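Local coordinates for protein imelysin peptidase (Bacteroides ovatus, PDB 3N8U) that probably acts as an imelysin-type peptidase and holds magnesium ions in a mostly helical chain, at residues N128-R133 / W282-A287; I168-K173 / M195-E200; Y117-R122 / F182-P187. All blocks are in the same frame, centred on the assembly; numbering follows the deposited sequence.

How the contacts relate
Helix 121-137 ties the set together. It supplies 128-133 to contact 1, while S121 and R122 of its first turn belong to contact 3, and H120, just ahead of it, has NE2 2.7 Å from E283 OE2 of contact 1, a probable hydrogen bond. Contact 2 is nested inside the loop that contact 1 closes and packs on the same helix, with I129 CG2 3.4 Å from I168 O. The centres of contacts 1 and 2 are about 13 Å apart, those of 1 and 3 about 19 Å. Contact 1 lies nearest a metal: the side chain of E286 comes within about 4 Å of a bound magnesium ion. The side chains of S121 and C198 are about 12 and 14 Å from a bound magnesium ion.

Contact 1: residues N128-R133 / W282-A287; sequences NIYSIR and WEKSEA
N128 reaches across to E283 and E286, in the turn that follows helix 265-283. Beyond CB, its CG is set anti to the carbonyl carbon (chi1 -61°) and comes to 4.0 Å from E286 CD. At the tip, ND2 gives a hydrogen bond to E283 O (3.0 Å), with E283 O almost in the plane of the N128 amide, and a weak one to E286 OE2 (3.1 Å), while OD1 accepts from K93. E283 O is gripped on both faces of its plane, by N128 ND2 and by E286 N of the type I turn E283-E286. With an alanine here, E283 O would probably lose its side-chain donor and K93 one of its two partners in this site.

One turn along, S131 OG donates to K284 O at 2.6 Å, from above the carbonyl plane, and accepts from A287 N at 2.9 Å. The buried hydroxyl is thus used both ways, clasping the turn between its two bonds.

K93 also salt-bridges E286, whose side chain is near a bound magnesium ion. Around the contact, N128, I132 and E286 rest on I85 of helix 71-102, I129 and Y130 on helix 158-177, and W282 on helices 223-261 and 298-303.

Contact 2: residues I168-K173 / M195-E200; sequences IQKAAK and MDACAE
A171 and A197 bring two antiparallel helices together, their CA atoms 4.8 Å apart. The axes of 168-173 and 195-200 approach to 8.3 Å, with 155° between their N-to-C directions. So close a spacing is possible because the facing residues are small. The methyl of A197 settles against the opposite backbone, with CB 3.7 Å from A171 CA, and from there it also meets K170 O. The two methyls face each other at 4.3 Å between A171 CB and A197 CB. C198 closes the inner flank, its SG at 4.4 Å from A171 CB.

On the outer flank the packing gives way to charge. K170 sends an extended chain across to the other helix, CG opposite the backbone N (chi1 -175°) and every later torsion near 180°. Its CG passes over the A197 methyl on the way, and NZ forms a salt bridge with E200 OE1 at 2.9 Å, using the syn lone pair of that oxygen. A water serves the second oxygen: it accepts from K170 NZ and donates to E200 OE2, so both carboxylate oxygens are linked to one ammonium group.

Inward, C198 touches V89 of helix 71-102, and I168 and A172 pack on helix 121-137. The arrangement is that of an antiparallel helical hairpin, helices 158-177 and 189-214 joined by the connection 178-188, with an alanine seam inside and an ion pair at its exposed edge, within a helical bundle.

Contact 3: residues Y117-R122 / F182-P187; sequences YSWHSR and FRNHIP
S121 and F182 make the tightest of the van der Waals contacts. S121 OG lies 3.2 Å from F182 CB and 3.4 Å from F182 CD2, meeting the ring at its edge and near its plane. With chi1 at 67° the hydroxyl sits between the backbone N and the carbonyl carbon of S121, which sets it against F182. The aliphatic chain of R122 passes alongside F182: R122 CG is 4.0 Å from F182 CB, and R122 CD is 4.0 Å from F182 N. Its guanidinium group is spoken for elsewhere, by Q176 O and Q180 OE1. Further out, W119 CZ2 comes to 3.8 Å from N184 ND2, ring and amide planes nearly perpendicular at 81°.

The polar link between the segments runs through a water. It accepts from R122 N at 3.2 Å and from F182 N at 3.0 Å, and donates a weak bond to W119 O, so it joins the first turn of one helix to the start of the 3-10 turn.

Within 182-187, R183 NH1 donates to N184 OD1 at 2.9 Å, in the carbonyl plane, which helps fix the rotation of the amide that meets W119.

In the fold, the contact joins the start of helix 121-137 to the connection between helices 158-177 and 189-214. F182 reaches I94 of helix 71-102, R183 and I186 touch L110 of helix 106-111, and H120 touches I276 of helix 265-283.

Contact 1: residues N128-R133 / W282-A287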
loop_
_atom_site.group_PDB
_atom_site.type_symbol
_atom_site.label_atom_id
_atom_site.label_comp_id
_atom_site.label_asym_id
_atom_site.label_seq_id
_atom_site.Cartn_x
_atom_site.Cartn_y
_atom_site.Cartn_z
ATOM N N ASN A 128 -3.070 -2.162 5.609
ATOM C CA ASN A 128 -1.728 -1.579 5.901
ATOM C C ASN A 128 -1.267 -2.054 7.286
ATOM O O ASN A 128 -0.108 -2.424 7.463
ATOM C CB ASN A 128 -1.753 -0.047 5.884
ATOM C CG ASN A 128 -2.144 0.600 4.572
ATOM O OD1 ASN A 128 -2.513 1.780 4.547
ATOM N ND2 ASN A 128 -1.946 -0.110 3.443
ATOM N N ILE A 129 -2.180 -2.060 8.262
ATOM C CA ILE A 129 -1.823 -2.594 9.592
ATOM C C ILE A 129 -1.559 -4.115 9.513
ATOM O O ILE A 129 -0.637 -4.619 10.164
ATOM C CB ILE A 129 -2.925 -2.246 10.635
ATOM C CG1 ILE A 129 -3.154 -0.700 10.743
ATOM C CG2 ILE A 129 -2.546 -2.850 12.018
ATOM C CD1 ILE A 129 -1.878 0.205 10.957
ATOM N N TYR A 130 -2.329 -4.858 8.693
ATOM C CA TYR A 130 -2.044 -6.292 8.533
ATOM C C TYR A 130 -0.686 -6.525 7.888
ATOM O O TYR A 130 -0.080 -7.584 8.103
ATOM C CB TYR A 130 -3.144 -7.003 7.766
ATOM C CG TYR A 130 -4.414 -7.157 8.577
ATOM C CD1 TYR A 130 -4.366 -7.345 9.957
ATOM C CD2 TYR A 130 -5.663 -7.130 7.964
ATOM C CE1 TYR A 130 -5.529 -7.496 10.708
ATOM C CE2 TYR A 130 -6.835 -7.289 8.705
ATOM C CZ TYR A 130 -6.761 -7.480 10.075
ATOM O OH TYR A 130 -7.905 -7.644 10.818
ATOM N N SER A 131 -0.169 -5.517 7.152
ATOM C CA SER A 131 1.191 -5.613 6.593
ATOM C C SER A 131 2.177 -5.703 7.764
ATOM O O SER A 131 3.116 -6.505 7.726
ATOM C CB SER A 131 1.524 -4.401 5.733
ATOM O OG SER A 131 2.730 -4.649 5.018
ATOM N N ILE A 132 1.973 -4.841 8.797
ATOM C CA ILE A 132 2.785 -4.874 10.024
ATOM C C ILE A 132 2.653 -6.240 10.685
ATOM O O ILE A 132 3.660 -6.841 11.041
ATOM C CB ILE A 132 2.425 -3.733 10.999
ATOM C CG1 ILE A 132 2.661 -2.336 10.372
ATOM C CG2 ILE A 132 3.214 -3.904 12.337
ATOM C CD1 ILE A 132 2.118 -1.183 11.218
ATOM N N ARG A 133 1.420 -6.740 10.837
ATOM C CA ARG A 133 1.210 -8.055 11.441
ATOM C C ARG A 133 2.010 -9.124 10.688
ATOM O O ARG A 133 2.764 -9.883 11.294
ATOM C CB ARG A 133 -0.274 -8.401 11.398
ATOM C CG ARG A 133 -0.562 -9.769 11.983
ATOM C CD ARG A 133 -1.846 -10.373 11.489
ATOM N NE ARG A 133 -1.828 -10.614 10.045
ATOM C CZ ARG A 133 -2.908 -10.939 9.337
ATOM N NH1 ARG A 133 -4.097 -11.042 9.934
ATOM N NH2 ARG A 133 -2.813 -11.154 8.028
ATOM N N TRP A 282 -1.191 -5.218 -2.474
ATOM C CA TRP A 282 -0.501 -3.930 -2.426
ATOM C C TRP A 282 -0.599 -3.315 -1.014
ATOM O O TRP A 282 0.413 -2.914 -0.424
ATOM C CB TRP A 282 -1.038 -2.934 -3.478
ATOM C CG TRP A 282 -0.466 -1.566 -3.258
ATOM C CD1 TRP A 282 -1.088 -0.512 -2.666
ATOM C CD2 TRP A 282 0.922 -1.195 -3.385
ATOM N NE1 TRP A 282 -0.194 0.522 -2.476
ATOM C CE2 TRP A 282 1.054 0.116 -2.874
ATOM C CE3 TRP A 282 2.081 -1.879 -3.813
ATOM C CZ2 TRP A 282 2.284 0.788 -2.830
ATOM C CZ3 TRP A 282 3.310 -1.211 -3.765
ATOM C CH2 TRP A 282 3.400 0.108 -3.284
ATOM N N GLU A 283 -1.817 -3.205 -0.487
ATOM C CA GLU A 283 -2.025 -2.606 0.827
ATOM C C GLU A 283 -1.306 -3.393 1.931
ATOM O O GLU A 283 -0.738 -2.795 2.852
ATOM C CB GLU A 283 -3.520 -2.518 1.104
ATOM C CG GLU A 283 -4.211 -1.545 0.164
ATOM C CD GLU A 283 -5.686 -1.813 -0.084
ATOM O OE1 GLU A 283 -6.201 -2.883 0.324
ATOM O OE2 GLU A 283 -6.318 -0.954 -0.736
ATOM N N LYS A 284 -1.261 -4.718 1.774
ATOM C CA LYS A 284 -0.579 -5.614 2.699
ATOM C C LYS A 284 0.941 -5.581 2.504
ATOM O O LYS A 284 1.666 -6.278 3.226
ATOM C CB LYS A 284 -1.124 -7.042 2.583
ATOM C CG LYS A 284 -2.515 -7.163 3.207
ATOM C CD LYS A 284 -2.922 -8.570 3.367
ATOM C CE LYS A 284 -4.174 -8.691 4.205
ATOM N NZ LYS A 284 -4.693 -10.070 4.176
ATOM N N SER A 285 1.435 -4.751 1.559
ATOM C CA SER A 285 2.888 -4.599 1.347
ATOM C C SER A 285 3.411 -3.268 1.910
ATOM O O SER A 285 4.611 -2.998 1.839
ATOM C CB SER A 285 3.249 -4.714 -0.144
ATOM O OG SER A 285 3.059 -3.495 -0.860
ATOM N N GLU A 286 2.499 -2.394 2.405
ATOM C CA GLU A 286 2.906 -1.056 2.777
ATOM C C GLU A 286 3.765 -0.936 4.023
ATOM O O GLU A 286 4.283 0.150 4.273
ATOM C CB GLU A 286 1.722 -0.094 2.776
ATOM C CG GLU A 286 1.119 0.074 1.386
ATOM C CD GLU A 286 0.095 1.185 1.310
ATOM O OE1 GLU A 286 0.365 2.276 1.869
ATOM O OE2 GLU A 286 -0.971 0.972 0.684
ATOM N N ALA A 287 3.974 -2.046 4.771
ATOM C CA ALA A 287 4.935 -2.043 5.891
ATOM C C ALA A 287 6.337 -2.312 5.377
ATOM O O ALA A 287 7.278 -2.296 6.168
ATOM C CB ALA A 287 4.561 -3.089 6.941
#

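Contact 2: residues I168-K173 / M195-E200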
loop_
_atom_site.group_PDB
_atom_site.type_symbol
_atom_site.label_atom_id
_atom_site.label_comp_id
_atom_site.label_asym_id
_atom_site.label_seq_id
_atom_site.Cartn_x
_atom_site.Cartn_y
_atom_site.Cartn_z
ATOM N N ILE A 168 -0.963 -4.137 17.519
ATOM C CA ILE A 168 -1.267 -4.325 16.090
ATOM C C ILE A 168 -2.777 -4.556 15.946
ATOM O O ILE A 168 -3.439 -3.912 15.131
ATOM C CB ILE A 168 -0.449 -5.531 15.518
ATOM C CG1 ILE A 168 1.067 -5.196 15.466
ATOM C CG2 ILE A 168 -0.975 -5.935 14.122
ATOM C CD1 ILE A 168 2.003 -6.442 15.213
ATOM N N GLN A 169 -3.320 -5.473 16.770
ATOM C CA GLN A 169 -4.749 -5.808 16.715
ATOM C C GLN A 169 -5.611 -4.605 17.100
ATOM O O GLN A 169 -6.648 -4.372 16.466
ATOM C CB GLN A 169 -5.078 -7.040 17.600
ATOM C CG GLN A 169 -4.457 -8.360 17.104
ATOM C CD GLN A 169 -4.925 -8.775 15.715
ATOM O OE1 GLN A 169 -6.129 -8.861 15.434
ATOM N NE2 GLN A 169 -3.979 -9.038 14.811
ATOM N N LYS A 170 -5.178 -3.815 18.096
ATOM C CA LYS A 170 -5.925 -2.635 18.535
ATOM C C LYS A 170 -6.060 -1.617 17.379
ATOM O O LYS A 170 -7.129 -1.037 17.200
ATOM C CB LYS A 170 -5.234 -1.985 19.741
ATOM C CG LYS A 170 -6.015 -0.820 20.351
ATOM C CD LYS A 170 -5.214 -0.180 21.469
ATOM C CE LYS A 170 -6.001 0.920 22.159
ATOM N NZ LYS A 170 -5.269 1.428 23.363
ATOM N N ALA A 171 -4.977 -1.423 16.590
ATOM C CA ALA A 171 -4.993 -0.467 15.476
ATOM C C ALA A 171 -5.897 -0.955 14.369
ATOM O O ALA A 171 -6.737 -0.182 13.873
ATOM C CB ALA A 171 -3.574 -0.252 14.952
ATOM N N ALA A 172 -5.807 -2.254 14.019
ATOM C CA ALA A 172 -6.661 -2.820 12.961
ATOM C C ALA A 172 -8.148 -2.733 13.381
ATOM O O ALA A 172 -8.998 -2.282 12.593
ATOM C CB ALA A 172 -6.277 -4.268 12.707
ATOM N N LYS A 173 -8.449 -3.111 14.644
ATOM C CA LYS A 173 -9.815 -3.056 15.153
ATOM C C LYS A 173 -10.330 -1.605 15.205
ATOM O O LYS A 173 -11.494 -1.352 14.833
ATOM C CB LYS A 173 -9.881 -3.690 16.544
ATOM C CG LYS A 173 -11.291 -3.620 17.146
ATOM C CD LYS A 173 -11.442 -4.430 18.431
ATOM C CE LYS A 173 -12.791 -4.191 19.107
ATOM N NZ LYS A 173 -13.923 -4.176 18.129
HETATM N N MSE A 195 -6.602 7.024 15.270
HETATM C CA MSE A 195 -5.356 7.776 15.251
HETATM C C MSE A 195 -4.540 7.445 16.487
HETATM O O MSE A 195 -3.328 7.210 16.391
HETATM C CB MSE A 195 -5.611 9.275 15.143
HETATM C CG MSE A 195 -6.152 9.643 13.770
HETATM SE SE MSE A 195 -6.642 11.545 13.706
HETATM C CE MSE A 195 -4.849 12.400 13.736
ATOM N N ASP A 196 -5.203 7.400 17.658
ATOM C CA ASP A 196 -4.510 7.091 18.919
ATOM C C ASP A 196 -3.863 5.714 18.851
ATOM O O ASP A 196 -2.670 5.563 19.232
ATOM C CB ASP A 196 -5.475 7.156 20.121
ATOM C CG ASP A 196 -5.940 8.557 20.486
ATOM O OD1 ASP A 196 -5.337 9.534 19.985
ATOM O OD2 ASP A 196 -6.887 8.674 21.282
ATOM N N ALA A 197 -4.643 4.696 18.398
ATOM C CA ALA A 197 -4.142 3.307 18.301
ATOM C C ALA A 197 -2.959 3.195 17.306
ATOM O O ALA A 197 -1.984 2.477 17.574
ATOM C CB ALA A 197 -5.267 2.354 17.921
ATOM N N CYS A 198 -3.015 3.923 16.194
ATOM C CA CYS A 198 -1.897 3.907 15.250
ATOM C C CYS A 198 -0.644 4.537 15.851
ATOM O O CYS A 198 0.449 4.026 15.631
ATOM C CB CYS A 198 -2.288 4.582 13.946
ATOM S SG CYS A 198 -3.488 3.633 12.963
ATOM N N ALA A 199 -0.803 5.652 16.624
ATOM C CA ALA A 199 0.319 6.355 17.258
ATOM C C ALA A 199 0.944 5.449 18.315
ATOM O O ALA A 199 2.168 5.384 18.429
ATOM C CB ALA A 199 -0.162 7.654 17.895
ATOM N N GLU A 200 0.094 4.696 19.050
ATOM C CA GLU A 200 0.599 3.772 20.080
ATOM C C GLU A 200 1.380 2.633 19.419
ATOM O O GLU A 200 2.429 2.210 19.928
ATOM C CB GLU A 200 -0.552 3.194 20.921
ATOM C CG GLU A 200 -1.216 4.228 21.829
ATOM C CD GLU A 200 -2.563 3.805 22.379
ATOM O OE1 GLU A 200 -2.913 2.608 22.252
ATOM O OE2 GLU A 200 -3.285 4.676 22.917
HETATM O O HOH W 1 -6.182 4.392 22.651
#

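Contact 3: residues Y117-R122 / F182-P187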
loop_
_atom_site.group_PDB
_atom_site.type_symbol
_atom_site.label_atom_id
_atom_site.label_comp_id
_atom_site.label_asym_id
_atom_site.label_seq_id
_atom_site.Cartn_x
_atom_site.Cartn_y
_atom_site.Cartn_z
ATOM N N TYR A 117 -13.086 7.005 -3.278
ATOM C CA TYR A 117 -13.972 6.815 -4.470
ATOM C C TYR A 117 -14.775 5.524 -4.354
ATOM O O TYR A 117 -15.945 5.465 -4.770
ATOM C CB TYR A 117 -13.173 6.760 -5.775
ATOM C CG TYR A 117 -12.244 7.919 -6.065
ATOM C CD1 TYR A 117 -12.662 9.239 -5.884
ATOM C CD2 TYR A 117 -10.999 7.704 -6.647
ATOM C CE1 TYR A 117 -11.847 10.310 -6.252
ATOM C CE2 TYR A 117 -10.159 8.759 -6.969
ATOM C CZ TYR A 117 -10.589 10.061 -6.793
ATOM O OH TYR A 117 -9.738 11.084 -7.148
ATOM N N SER A 118 -14.123 4.474 -3.822
ATOM C CA SER A 118 -14.703 3.162 -3.666
ATOM C C SER A 118 -15.173 2.897 -2.214
ATOM O O SER A 118 -15.506 1.774 -1.892
ATOM C CB SER A 118 -13.674 2.116 -4.067
ATOM O OG SER A 118 -12.486 2.223 -3.295
ATOM N N TRP A 119 -15.171 3.935 -1.339
ATOM C CA TRP A 119 -15.543 3.785 0.091
ATOM C C TRP A 119 -14.709 2.658 0.743
ATOM O O TRP A 119 -15.218 1.854 1.547
ATOM C CB TRP A 119 -17.043 3.489 0.222
ATOM C CG TRP A 119 -17.942 4.674 0.067
ATOM C CD1 TRP A 119 -17.636 5.890 -0.488
ATOM C CD2 TRP A 119 -19.318 4.737 0.447
ATOM N NE1 TRP A 119 -18.755 6.706 -0.482
ATOM C CE2 TRP A 119 -19.800 6.020 0.087
ATOM C CE3 TRP A 119 -20.191 3.835 1.084
ATOM C CZ2 TRP A 119 -21.120 6.433 0.358
ATOM C CZ3 TRP A 119 -21.508 4.234 1.335
ATOM C CH2 TRP A 119 -21.952 5.526 0.990
ATOM N N HIS A 120 -13.458 2.562 0.328
ATOM C CA HIS A 120 -12.575 1.467 0.689
ATOM C C HIS A 120 -11.482 1.890 1.693
ATOM O O HIS A 120 -10.668 1.070 2.062
ATOM C CB HIS A 120 -11.965 0.928 -0.640
ATOM C CG HIS A 120 -10.862 -0.062 -0.497
ATOM N ND1 HIS A 120 -11.098 -1.331 -0.012
ATOM C CD2 HIS A 120 -9.559 0.038 -0.868
ATOM C CE1 HIS A 120 -9.935 -1.970 -0.095
ATOM N NE2 HIS A 120 -8.974 -1.172 -0.587
ATOM N N SER A 121 -11.485 3.142 2.157
ATOM C CA SER A 121 -10.417 3.607 3.060
ATOM C C SER A 121 -10.245 2.756 4.299
ATOM O O SER A 121 -9.104 2.398 4.634
ATOM C CB SER A 121 -10.571 5.071 3.415
ATOM O OG SER A 121 -11.725 5.278 4.207
ATOM N N ARG A 122 -11.338 2.383 4.977
ATOM C CA ARG A 122 -11.187 1.569 6.188
ATOM C C ARG A 122 -10.444 0.277 5.872
ATOM O O ARG A 122 -9.512 -0.113 6.604
ATOM C CB ARG A 122 -12.565 1.236 6.776
ATOM C CG ARG A 122 -13.220 2.406 7.513
ATOM C CD ARG A 122 -14.720 2.152 7.735
ATOM N NE ARG A 122 -14.970 0.947 8.540
ATOM C CZ ARG A 122 -15.314 -0.242 8.045
ATOM N NH1 ARG A 122 -15.472 -0.406 6.732
ATOM N NH2 ARG A 122 -15.458 -1.288 8.852
ATOM N N PHE A 182 -15.367 5.719 6.096
ATOM C CA PHE A 182 -14.637 6.747 6.840
ATOM C C PHE A 182 -14.833 8.137 6.199
ATOM O O PHE A 182 -14.958 9.101 6.925
ATOM C CB PHE A 182 -13.154 6.378 6.907
ATOM C CG PHE A 182 -12.214 7.503 7.268
ATOM C CD1 PHE A 182 -12.369 8.212 8.467
ATOM C CD2 PHE A 182 -11.108 7.783 6.472
ATOM C CE1 PHE A 182 -11.482 9.248 8.811
ATOM C CE2 PHE A 182 -10.226 8.822 6.812
ATOM C CZ PHE A 182 -10.407 9.535 7.993
ATOM N N ARG A 183 -14.937 8.217 4.866
ATOM C CA ARG A 183 -15.113 9.516 4.190
ATOM C C ARG A 183 -16.318 10.313 4.776
ATOM O O ARG A 183 -16.266 11.539 4.825
ATOM C CB ARG A 183 -15.279 9.299 2.673
ATOM C CG ARG A 183 -15.363 10.593 1.879
ATOM C CD ARG A 183 -16.787 10.847 1.382
ATOM N NE ARG A 183 -16.815 12.022 0.517
ATOM C CZ ARG A 183 -17.876 12.791 0.329
ATOM N NH1 ARG A 183 -19.009 12.544 0.980
ATOM N NH2 ARG A 183 -17.799 13.848 -0.465
ATOM N N ASN A 184 -17.383 9.603 5.217
ATOM C CA ASN A 184 -18.584 10.236 5.783
ATOM C C ASN A 184 -18.601 10.295 7.300
ATOM O O ASN A 184 -19.572 10.774 7.891
ATOM C CB ASN A 184 -19.855 9.574 5.239
ATOM C CG ASN A 184 -20.095 9.927 3.795
ATOM O OD1 ASN A 184 -19.581 10.936 3.302
ATOM N ND2 ASN A 184 -20.779 9.063 3.066
ATOM N N HIS A 185 -17.508 9.856 7.945
ATOM C CA HIS A 185 -17.440 9.877 9.406
ATOM C C HIS A 185 -16.068 10.403 9.860
ATOM O O HIS A 185 -15.531 9.950 10.873
ATOM C CB HIS A 185 -17.701 8.459 9.941
ATOM C CG HIS A 185 -19.074 7.953 9.598
ATOM N ND1 HIS A 185 -19.301 7.212 8.451
ATOM C CD2 HIS A 185 -20.253 8.132 10.244
ATOM C CE1 HIS A 185 -20.603 6.945 8.445
ATOM N NE2 HIS A 185 -21.216 7.480 9.497
ATOM N N ILE A 186 -15.516 11.375 9.118
ATOM C CA ILE A 186 -14.193 11.935 9.411
ATOM C C ILE A 186 -14.040 12.433 10.860
ATOM O O ILE A 186 -13.094 12.015 11.529
ATOM C CB ILE A 186 -13.749 12.981 8.359
ATOM C CG1 ILE A 186 -13.511 12.316 6.992
ATOM C CG2 ILE A 186 -12.477 13.743 8.829
ATOM C CD1 ILE A 186 -13.350 13.331 5.805
ATOM N N PRO A 187 -14.955 13.273 11.388
ATOM C CA PRO A 187 -14.723 13.839 12.731
ATOM C C PRO A 187 -15.150 12.906 13.860
ATOM O O PRO A 187 -15.139 13.318 15.034
ATOM C CB PRO A 187 -15.576 15.105 12.714
ATOM C CG PRO A 187 -16.713 14.765 11.837
ATOM C CD PRO A 187 -16.111 13.920 10.727
HETATM O O HOH W 2 -14.262 3.490 4.444
#